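Local coordinates for putative branched chain amino acid ABC transporter, periplasmic amino acid-binding protein (Brucella ovis, PDB 4XFK) that probably serves as the periplasmic substrate-binding component of an ABC transport system for branched-chain and related amino acids, at residues A[13-18]-A[56-61]; A[82-87]-A[115-120]; A[156-161]-A[186-191]. The protein carries 1 engineered substitution. One frame throughout, in Å; residues are numbered along the deposited sequence.

Interaction 1 of 3, residues A[13-18]-A[56-61]; sequences KIALVE and LEYDNQ
Ala15 and Tyr58 meet on one face of a parallel strand pair, where Ala15 CB lies 3.7 Å from Tyr58 CE1. The methyl approaches the ring obliquely. Tyr58 CG stands anti to its own carbonyl carbon (chi1 -62°), and this carries the ring back along the strand toward Ala15. Val17 CG2 packs more loosely on Tyr58 CB. Leu56 CD1 comes to 4.2 Å from Lys13 CB. Helix 63-76 covers this face with Ala74, which touches both Ala15 and Tyr58. The ring ends in a hydroxyl that is hydrogen-bonded to Asp77.

The backbones are joined by five hydrogen bonds. Leu56 N binds Ile14 O at 2.8 Å, almost straight at 172°. Leu16 then uses both its N and its O, toward Leu56 O and Tyr58 N. The bond from Glu18 N to Tyr58 O is longer, 3.2 Å. The last, from Asn60 N to Glu18 O, is 2.7 Å, and its donor stands 39° above the carbonyl plane. A water accepts from Asn60 ND2 and donates to Val17 O. Asn60 ND2 also binds Gly63 O.

Strand 13-18 is largely buried, but 54-59 is the outermost strand of the sheet. There Glu57 is exposed, and its carboxylate forms a salt bridge with Arg32. Asp59 OD2 binds Ser21.

The two strands belong to a right-handed beta-alpha-beta unit with helix 26-44 as its connection. The backbone bonds fix the register, while the buried carboxylate of Glu18 turns away to Ser86 and Gly85. Ala15, Leu16 and Val17 thus form the buried apolar side, and the charge of Glu57 stays at the edge.

Interaction 2 of 3, residues A[82-87]-A[115-120]; sequences IVQGSS and LGAEAL. With NA (sodium ion), chain D; ACT (acetate ion), chain B.
Val83 and Leu115 touch through their branches, and the side chains run obliquely past each other. Leu115 can be followed outward. Leu115 CB lies 4.2 Å from Gln84 O, the acceptor of the Leu115 backbone N. Leu115 CG stands anti to the carbonyl carbon (chi1 -63°) and comes to 3.8 Å from Val83 CG1. At the tip, Leu115 CD1 presses on Val83 CG1 at 3.4 Å, tighter than a usual carbon contact. Val35 of helix 26-44 touches both residues.

The single backbone hydrogen bond between the segments, Leu115 N to Gln84 O, is 3.0 Å long. Beyond Gln84 both segments are loop. Gly85 O and Gly116 O come within 2.9 Å of each other because both bind the sodium ion, each at 2.3 Å. Two waters and Tyr31 OH complete its five ligands. One water donates to Ser86 O and the other to Glu118 OE2. Gly85 and Gly116 bring only backbone to the ion.

Gln84 NE2 holds Ser87 O, and Gln84 OE1 is hydrogen-bonded to Tyr112 OH. Glu118 N donates to OXT of an acetate, probably from the crystallisation liquor, in a 2.9 Å bond at 171°. Ser88 and Tyr166 also bind that acetate.

Loops at the carboxyl ends of neighbouring parallel strands, facing the second lobe, are where periplasmic binding proteins of the leucine-binding family typically build their ligand cleft.

Interaction 3 of 3, residues A[156-161]-A[186-191]; sequences GERAYS and EVVDKT
Tyr160 OH and Thr191 OG1 share a hydrogen bond of 2.6 Å. Either hydroxyl could be its donor. Thr191 OG1 comes to the tyrosine near the ring plane, at its edge. One face of the Tyr160 ring meets the backbone instead: Asp189 O lies 3.6 Å above it, offset toward the rim, and Lys190 CA is over the same face. Asp189 CB approaches Tyr160 CE2 to 3.5 Å. The carboxylate runs alongside the ring, with the two planes 65° apart. Tyr160 CG is anti to the backbone N (chi1 -164°), which sends the ring forward along the strands to Thr191.

At the other end, Val188 CG2 sits over the centre of the Arg158 guanidinium, 3.4 Å above its plane. Val188 CG1 touches NH2 of Arg158, also at 3.4 Å. The arginine chain bends at chi3 (68°) to bring its flat group there. Arg158 NE and NH2 are in turn held by Asn212 O and Ala211 O.

The next shell is the parallel strand pairing, with five backbone bonds. The first and shortest runs from Glu186 N to Glu157 O, 2.7 Å. Ala159 N donates to Glu186 O, and Ala159 O accepts from Val188 N. Further on, Ser161 N binds Asp189 O at 3.2 Å, a long bond in the carbonyl plane. Ser161 O accepts from Thr191 N.

On the opposite face, Ser161 CB packs on Lys190 CB at 3.9 Å. Helix 167-184 lies there, with Glu173 touching both residues. Helix 202-210 packs on Tyr160 through Lys207 and Ile208, and on Thr191 through Tyr204.

The strands and helix 167-184 form a beta-alpha-beta unit. Its outer strand is tied on by backbone bonds, while the bond between the Tyr160 and Thr191 hydroxyls satisfies a buried group and fixes where the ring ends.

How the interactions relate
From the N terminus, interaction 1 closes the first loop, bringing strand 54-59 beside strand 13-18 around helix 26-44. Interaction 2 follows, closing the loop from strand 81-84 through helix 88-104 and strand 111-114. Interaction 3 closes the last, around helix 167-184. The three loops are in series; none nests or crosses another. Interactions 1 and 2 belong to one five-stranded parallel sheet, in which strands 13-18 and 81-84 are neighbours. They touch there: Ala15 O is 2.7 Å from Val83 N, a probable hydrogen bond. Interaction 3 ties strand 186-193 to the edge of the other, mixed sheet, its centre about 39 Å from that of interaction 1.

Interaction 1 of 3, residues A[13-18]-A[56-61]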
loop_
_atom_site.group_PDB
_atom_site.type_symbol
_atom_site.label_atom_id
_atom_site.label_comp_id
_atom_site.label_asym_id
_atom_site.label_seq_id
_atom_site.Cartn_x
_atom_site.Cartn_y
_atom_site.Cartn_z
ATOM N N LYS A 13 8.851 6.618 20.493
ATOM C CA LYS A 13 9.827 6.786 19.426
ATOM C C LYS A 13 9.467 5.860 18.270
ATOM O O LYS A 13 9.435 4.628 18.425
ATOM C CB LYS A 13 11.235 6.472 19.933
ATOM C CG LYS A 13 11.721 7.431 21.025
ATOM C CD LYS A 13 13.153 7.107 21.444
ATOM C CE LYS A 13 13.677 8.080 22.493
ATOM N NZ LYS A 13 15.115 7.821 22.781
ATOM N N ILE A 14 9.207 6.457 17.110
ATOM C CA ILE A 14 8.784 5.714 15.932
ATOM C C ILE A 14 9.840 5.836 14.850
ATOM O O ILE A 14 10.190 6.948 14.438
ATOM C CB ILE A 14 7.430 6.235 15.404
ATOM C CG1 ILE A 14 6.368 6.138 16.502
ATOM C CG2 ILE A 14 7.001 5.467 14.160
ATOM C CD1 ILE A 14 4.977 6.516 16.051
ATOM N N ALA A 15 10.339 4.688 14.392
ATOM C CA ALA A 15 11.376 4.651 13.369
ATOM C C ALA A 15 10.801 4.383 11.988
ATOM O O ALA A 15 10.121 3.386 11.775
ATOM C CB ALA A 15 12.404 3.591 13.700
ATOM N N LEU A 16 11.105 5.268 11.049
ATOM C CA LEU A 16 10.736 5.084 9.648
ATOM C C LEU A 16 11.946 4.505 8.933
ATOM O O LEU A 16 13.001 5.151 8.841
ATOM C CB LEU A 16 10.349 6.429 9.030
ATOM C CG LEU A 16 10.048 6.419 7.532
ATOM C CD1 LEU A 16 8.843 5.544 7.211
ATOM C CD2 LEU A 16 9.836 7.842 7.011
ATOM N N VAL A 17 11.818 3.267 8.471
ATOM C CA VAL A 17 12.913 2.600 7.784
ATOM C C VAL A 17 12.523 2.481 6.320
ATOM O O VAL A 17 11.703 1.644 5.946
ATOM C CB VAL A 17 13.187 1.210 8.385
ATOM C CG1 VAL A 17 14.308 0.501 7.628
ATOM C CG2 VAL A 17 13.516 1.325 9.874
ATOM N N GLU A 18 13.104 3.339 5.494
ATOM C CA GLU A 18 12.662 3.499 4.113
ATOM C C GLU A 18 13.802 3.922 3.214
ATOM O O GLU A 18 14.849 4.348 3.689
ATOM C CB GLU A 18 11.538 4.539 4.007
ATOM C CG GLU A 18 10.146 3.950 4.099
ATOM C CD GLU A 18 9.873 2.957 2.986
ATOM O OE1 GLU A 18 10.582 3.006 1.954
ATOM O OE2 GLU A 18 8.955 2.127 3.137
ATOM N N LEU A 56 12.062 8.983 14.077
ATOM C CA LEU A 56 13.450 8.643 13.818
ATOM C C LEU A 56 13.556 8.031 12.434
ATOM O O LEU A 56 13.018 6.957 12.176
ATOM C CB LEU A 56 13.942 7.633 14.851
ATOM C CG LEU A 56 13.819 8.011 16.328
ATOM C CD1 LEU A 56 14.415 6.906 17.194
ATOM C CD2 LEU A 56 14.469 9.359 16.610
ATOM N N GLU A 57 14.244 8.700 11.526
ATOM C CA GLU A 57 14.319 8.225 10.150
ATOM C C GLU A 57 15.610 7.470 9.882
ATOM O O GLU A 57 16.684 7.895 10.313
ATOM C CB GLU A 57 14.194 9.408 9.191
ATOM C CG GLU A 57 12.862 10.150 9.307
ATOM C CD GLU A 57 12.810 11.393 8.441
ATOM O OE1 GLU A 57 12.724 11.259 7.205
ATOM O OE2 GLU A 57 12.862 12.513 8.990
ATOM N N TYR A 58 15.493 6.347 9.172
ATOM C CA TYR A 58 16.636 5.519 8.784
ATOM C C TYR A 58 16.588 5.251 7.290
ATOM O O TYR A 58 15.740 4.504 6.809
ATOM C CB TYR A 58 16.660 4.196 9.567
ATOM C CG TYR A 58 16.801 4.416 11.049
ATOM C CD1 TYR A 58 15.690 4.701 11.830
ATOM C CD2 TYR A 58 18.044 4.367 11.667
ATOM C CE1 TYR A 58 15.813 4.941 13.185
ATOM C CE2 TYR A 58 18.172 4.594 13.028
ATOM C CZ TYR A 58 17.051 4.883 13.774
ATOM O OH TYR A 58 17.153 5.117 15.125
ATOM N N ASP A 59 17.487 5.891 6.561
ATOM C CA ASP A 59 17.588 5.745 5.115
ATOM C C ASP A 59 18.201 4.392 4.796
ATOM O O ASP A 59 19.370 4.151 5.070
ATOM C CB ASP A 59 18.454 6.883 4.579
ATOM C CG ASP A 59 18.547 6.919 3.063
ATOM O OD1 ASP A 59 17.854 6.136 2.372
ATOM O OD2 ASP A 59 19.334 7.764 2.566
ATOM N N ASN A 60 17.391 3.499 4.241
ATOM C CA ASN A 60 17.834 2.165 3.888
ATOM C C ASN A 60 18.178 2.107 2.407
ATOM O O ASN A 60 17.289 2.139 1.550
ATOM C CB ASN A 60 16.761 1.117 4.199
ATOM C CG ASN A 60 17.164 -0.263 3.731
ATOM O OD1 ASN A 60 18.359 -0.563 3.639
ATOM N ND2 ASN A 60 16.185 -1.101 3.403
ATOM N N GLN A 61 19.471 2.017 2.110
ATOM C CA GLN A 61 19.940 1.994 0.729
ATOM C C GLN A 61 20.253 0.590 0.248
ATOM O O GLN A 61 20.654 0.396 -0.894
ATOM C CB GLN A 61 21.189 2.864 0.605
ATOM C CG GLN A 61 20.885 4.337 0.768
ATOM C CD GLN A 61 20.164 4.897 -0.444
ATOM O OE1 GLN A 61 20.576 4.670 -1.586
ATOM N NE2 GLN A 61 19.080 5.624 -0.206
HETATM O O HOH W 1 13.401 -0.017 3.988
#

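Interaction 2 of 3, residues A[82-87]-A[115-120]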
loop_
_atom_site.group_PDB
_atom_site.type_symbol
_atom_site.label_atom_id
_atom_site.label_comp_id
_atom_site.label_asym_id
_atom_site.label_seq_id
_atom_site.Cartn_x
_atom_site.Cartn_y
_atom_site.Cartn_z
ATOM N N ILE A 82 8.376 0.362 14.488
ATOM C CA ILE A 82 9.019 0.436 13.181
ATOM C C ILE A 82 7.933 0.623 12.129
ATOM O O ILE A 82 6.945 -0.115 12.131
ATOM C CB ILE A 82 9.749 -0.889 12.853
ATOM C CG1 ILE A 82 10.760 -1.254 13.949
ATOM C CG2 ILE A 82 10.396 -0.835 11.461
ATOM C CD1 ILE A 82 11.891 -0.266 14.105
ATOM N N VAL A 83 8.124 1.579 11.232
ATOM C CA VAL A 83 7.198 1.817 10.131
ATOM C C VAL A 83 7.930 1.690 8.793
ATOM O O VAL A 83 9.045 2.210 8.634
ATOM C CB VAL A 83 6.599 3.220 10.241
ATOM C CG1 VAL A 83 5.855 3.580 8.990
ATOM C CG2 VAL A 83 5.702 3.319 11.485
ATOM N N GLN A 84 7.298 1.005 7.839
ATOM C CA GLN A 84 7.875 0.790 6.517
ATOM C C GLN A 84 6.750 0.361 5.585
ATOM O O GLN A 84 5.727 -0.158 6.047
ATOM C CB GLN A 84 8.974 -0.280 6.582
ATOM C CG GLN A 84 9.654 -0.605 5.246
ATOM C CD GLN A 84 8.953 -1.719 4.478
ATOM O OE1 GLN A 84 8.028 -2.353 4.988
ATOM N NE2 GLN A 84 9.394 -1.958 3.244
ATOM N N GLY A 85 6.912 0.578 4.278
ATOM C CA GLY A 85 5.922 0.091 3.332
ATOM C C GLY A 85 6.300 -0.038 1.864
ATOM O O GLY A 85 5.488 -0.533 1.081
ATOM N N SER A 86 7.498 0.383 1.458
ATOM C CA SER A 86 7.754 0.462 0.013
ATOM C C SER A 86 8.138 -0.843 -0.679
ATOM O O SER A 86 8.100 -0.902 -1.900
ATOM C CB SER A 86 8.800 1.535 -0.311
ATOM O OG SER A 86 10.058 1.192 0.245
ATOM N N SER A 87 8.512 -1.875 0.066
ATOM C CA SER A 87 8.914 -3.147 -0.551
ATOM C C SER A 87 8.536 -4.330 0.310
ATOM O O SER A 87 8.895 -4.375 1.482
ATOM C CB SER A 87 10.426 -3.189 -0.779
ATOM O OG SER A 87 10.851 -4.519 -1.036
ATOM N N LEU A 115 2.771 -0.067 6.523
ATOM C CA LEU A 115 1.883 0.893 5.894
ATOM C C LEU A 115 1.721 0.694 4.397
ATOM O O LEU A 115 1.078 1.519 3.739
ATOM C CB LEU A 115 2.358 2.330 6.165
ATOM C CG LEU A 115 2.363 2.791 7.631
ATOM C CD1 LEU A 115 2.751 4.255 7.715
ATOM C CD2 LEU A 115 1.014 2.574 8.297
ATOM N N GLY A 116 2.277 -0.383 3.840
ATOM C CA GLY A 116 2.112 -0.581 2.414
ATOM C C GLY A 116 2.838 -1.710 1.721
ATOM O O GLY A 116 2.891 -1.716 0.489
ATOM N N ALA A 117 3.433 -2.642 2.463
ATOM C CA ALA A 117 4.015 -3.825 1.825
ATOM C C ALA A 117 2.886 -4.829 1.643
ATOM O O ALA A 117 2.286 -5.267 2.630
ATOM C CB ALA A 117 5.109 -4.387 2.681
ATOM N N GLU A 118 2.598 -5.171 0.386
ATOM C CA GLU A 118 1.309 -5.773 0.037
ATOM C C GLU A 118 1.324 -7.282 -0.262
ATOM O O GLU A 118 0.290 -7.863 -0.604
ATOM C CB GLU A 118 0.635 -4.963 -1.090
ATOM C CG GLU A 118 0.531 -3.470 -0.727
ATOM C CD GLU A 118 -0.459 -2.679 -1.562
ATOM O OE1 GLU A 118 -1.382 -3.275 -2.168
ATOM O OE2 GLU A 118 -0.308 -1.439 -1.592
ATOM N N ALA A 119 2.480 -7.925 -0.107
ATOM C CA ALA A 119 2.562 -9.375 -0.329
ATOM C C ALA A 119 1.693 -10.158 0.660
ATOM O O ALA A 119 1.592 -9.813 1.835
ATOM C CB ALA A 119 3.998 -9.839 -0.246
ATOM N N LEU A 120 1.079 -11.231 0.178
ATOM C CA LEU A 120 0.150 -12.004 0.993
ATOM C C LEU A 120 0.728 -12.529 2.305
ATOM O O LEU A 120 0.046 -12.517 3.324
ATOM C CB LEU A 120 -0.394 -13.184 0.182
ATOM C CG LEU A 120 -1.247 -12.779 -1.012
ATOM C CD1 LEU A 120 -1.600 -13.997 -1.840
ATOM C CD2 LEU A 120 -2.496 -12.065 -0.548
HETATM NA NA NA D . 4.057 -0.156 -0.686
HETATM C C ACT B . 5.330 -4.313 -2.557
HETATM O O ACT B . 6.469 -4.819 -2.679
HETATM O OXT ACT B . 4.717 -4.563 -1.493
HETATM C CH3 ACT B . 4.748 -3.451 -3.633
HETATM O O HOH W 2 5.530 0.170 -2.317
HETATM O O HOH W 3 2.354 -0.230 -2.178
#

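Interaction 3 of 3, residues A[156-161]-A[186-191]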
loop_
_atom_site.group_PDB
_atom_site.type_symbol
_atom_site.label_atom_id
_atom_site.label_comp_id
_atom_site.label_asym_id
_atom_site.label_seq_id
_atom_site.Cartn_x
_atom_site.Cartn_y
_atom_site.Cartn_z
ATOM N N GLY A 156 -13.031 -7.323 -20.576
ATOM C CA GLY A 156 -13.135 -8.267 -21.676
ATOM C C GLY A 156 -12.774 -9.682 -21.259
ATOM O O GLY A 156 -12.346 -9.916 -20.128
ATOM N N GLU A 157 -12.933 -10.633 -22.173
ATOM C CA GLU A 157 -12.739 -12.039 -21.839
ATOM C C GLU A 157 -11.287 -12.486 -21.835
ATOM O O GLU A 157 -10.980 -13.562 -21.329
ATOM C CB GLU A 157 -13.507 -12.945 -22.804
ATOM C CG GLU A 157 -15.002 -12.691 -22.866
ATOM C CD GLU A 157 -15.377 -11.690 -23.938
ATOM O OE1 GLU A 157 -14.495 -10.912 -24.362
ATOM O OE2 GLU A 157 -16.552 -11.691 -24.364
ATOM N N ARG A 158 -10.400 -11.678 -22.410
ATOM C CA ARG A 158 -9.009 -12.083 -22.563
ATOM C C ARG A 158 -8.074 -11.159 -21.798
ATOM O O ARG A 158 -8.168 -9.934 -21.907
ATOM C CB ARG A 158 -8.621 -12.122 -24.040
ATOM C CG ARG A 158 -9.303 -13.244 -24.821
ATOM C CD ARG A 158 -9.011 -13.167 -26.311
ATOM N NE ARG A 158 -7.616 -13.443 -26.654
ATOM C CZ ARG A 158 -7.116 -14.660 -26.840
ATOM N NH1 ARG A 158 -7.888 -15.729 -26.697
ATOM N NH2 ARG A 158 -5.836 -14.810 -27.160
ATOM N N ALA A 159 -7.166 -11.749 -21.031
ATOM C CA ALA A 159 -6.279 -10.961 -20.189
ATOM C C ALA A 159 -4.841 -11.452 -20.252
ATOM O O ALA A 159 -4.576 -12.623 -20.535
ATOM C CB ALA A 159 -6.771 -10.965 -18.752
ATOM N N TYR A 160 -3.922 -10.529 -19.988
ATOM C CA TYR A 160 -2.506 -10.834 -19.833
ATOM C C TYR A 160 -2.130 -10.484 -18.394
ATOM O O TYR A 160 -2.728 -9.584 -17.801
ATOM C CB TYR A 160 -1.685 -9.989 -20.817
ATOM C CG TYR A 160 -0.267 -10.467 -21.046
ATOM C CD1 TYR A 160 0.744 -10.179 -20.144
ATOM C CD2 TYR A 160 0.060 -11.194 -22.180
ATOM C CE1 TYR A 160 2.042 -10.619 -20.355
ATOM C CE2 TYR A 160 1.345 -11.634 -22.400
ATOM C CZ TYR A 160 2.333 -11.346 -21.487
ATOM O OH TYR A 160 3.608 -11.796 -21.730
ATOM N N SER A 161 -1.149 -11.186 -17.834
ATOM C CA SER A 161 -0.602 -10.853 -16.518
ATOM C C SER A 161 0.891 -10.582 -16.653
ATOM O O SER A 161 1.625 -11.432 -17.137
ATOM C CB SER A 161 -0.836 -12.013 -15.545
ATOM O OG SER A 161 -0.171 -11.803 -14.310
ATOM N N GLU A 186 -9.885 -15.110 -19.339
ATOM C CA GLU A 186 -8.870 -16.124 -19.526
ATOM C C GLU A 186 -7.516 -15.443 -19.474
ATOM O O GLU A 186 -7.296 -14.442 -20.158
ATOM C CB GLU A 186 -9.051 -16.824 -20.870
ATOM C CG GLU A 186 -8.015 -17.903 -21.143
ATOM C CD GLU A 186 -8.109 -18.485 -22.537
ATOM O OE1 GLU A 186 -9.197 -18.429 -23.152
ATOM O OE2 GLU A 186 -7.080 -19.002 -23.015
ATOM N N VAL A 187 -6.616 -15.973 -18.655
ATOM C CA VAL A 187 -5.249 -15.484 -18.647
ATOM C C VAL A 187 -4.531 -16.150 -19.819
ATOM O O VAL A 187 -4.021 -17.269 -19.706
ATOM C CB VAL A 187 -4.540 -15.751 -17.300
ATOM C CG1 VAL A 187 -3.144 -15.158 -17.306
ATOM C CG2 VAL A 187 -5.349 -15.149 -16.155
ATOM N N VAL A 188 -4.538 -15.460 -20.957
ATOM C CA VAL A 188 -4.026 -16.001 -22.216
ATOM C C VAL A 188 -2.531 -16.264 -22.136
ATOM O O VAL A 188 -2.028 -17.268 -22.650
ATOM C CB VAL A 188 -4.303 -15.024 -23.379
ATOM C CG1 VAL A 188 -3.585 -15.463 -24.649
ATOM C CG2 VAL A 188 -5.796 -14.903 -23.621
ATOM N N ASP A 189 -1.818 -15.347 -21.491
ATOM C CA ASP A 189 -0.382 -15.478 -21.349
ATOM C C ASP A 189 0.031 -14.684 -20.124
ATOM O O ASP A 189 -0.727 -13.844 -19.638
ATOM C CB ASP A 189 0.323 -14.975 -22.617
ATOM C CG ASP A 189 1.729 -15.520 -22.768
ATOM O OD1 ASP A 189 2.147 -16.353 -21.936
ATOM O OD2 ASP A 189 2.417 -15.122 -23.737
ATOM N N LYS A 190 1.212 -14.980 -19.600
ATOM C CA LYS A 190 1.696 -14.297 -18.412
ATOM C C LYS A 190 3.214 -14.257 -18.379
ATOM O O LYS A 190 3.883 -15.090 -18.994
ATOM C CB LYS A 190 1.138 -14.949 -17.143
ATOM C CG LYS A 190 1.531 -16.399 -16.953
ATOM C CD LYS A 190 0.632 -17.081 -15.932
ATOM C CE LYS A 190 0.809 -18.589 -15.972
ATOM N NZ LYS A 190 -0.137 -19.280 -15.049
ATOM N N THR A 191 3.743 -13.280 -17.653
ATOM C CA THR A 191 5.173 -13.031 -17.580
ATOM C C THR A 191 5.558 -12.563 -16.188
ATOM O O THR A 191 4.873 -11.725 -15.600
ATOM C CB THR A 191 5.567 -11.882 -18.532
ATOM O OG1 THR A 191 5.434 -12.320 -19.884
ATOM C CG2 THR A 191 7.000 -11.404 -18.277
HETATM O O HOH W 4 2.516 -12.427 -14.197
#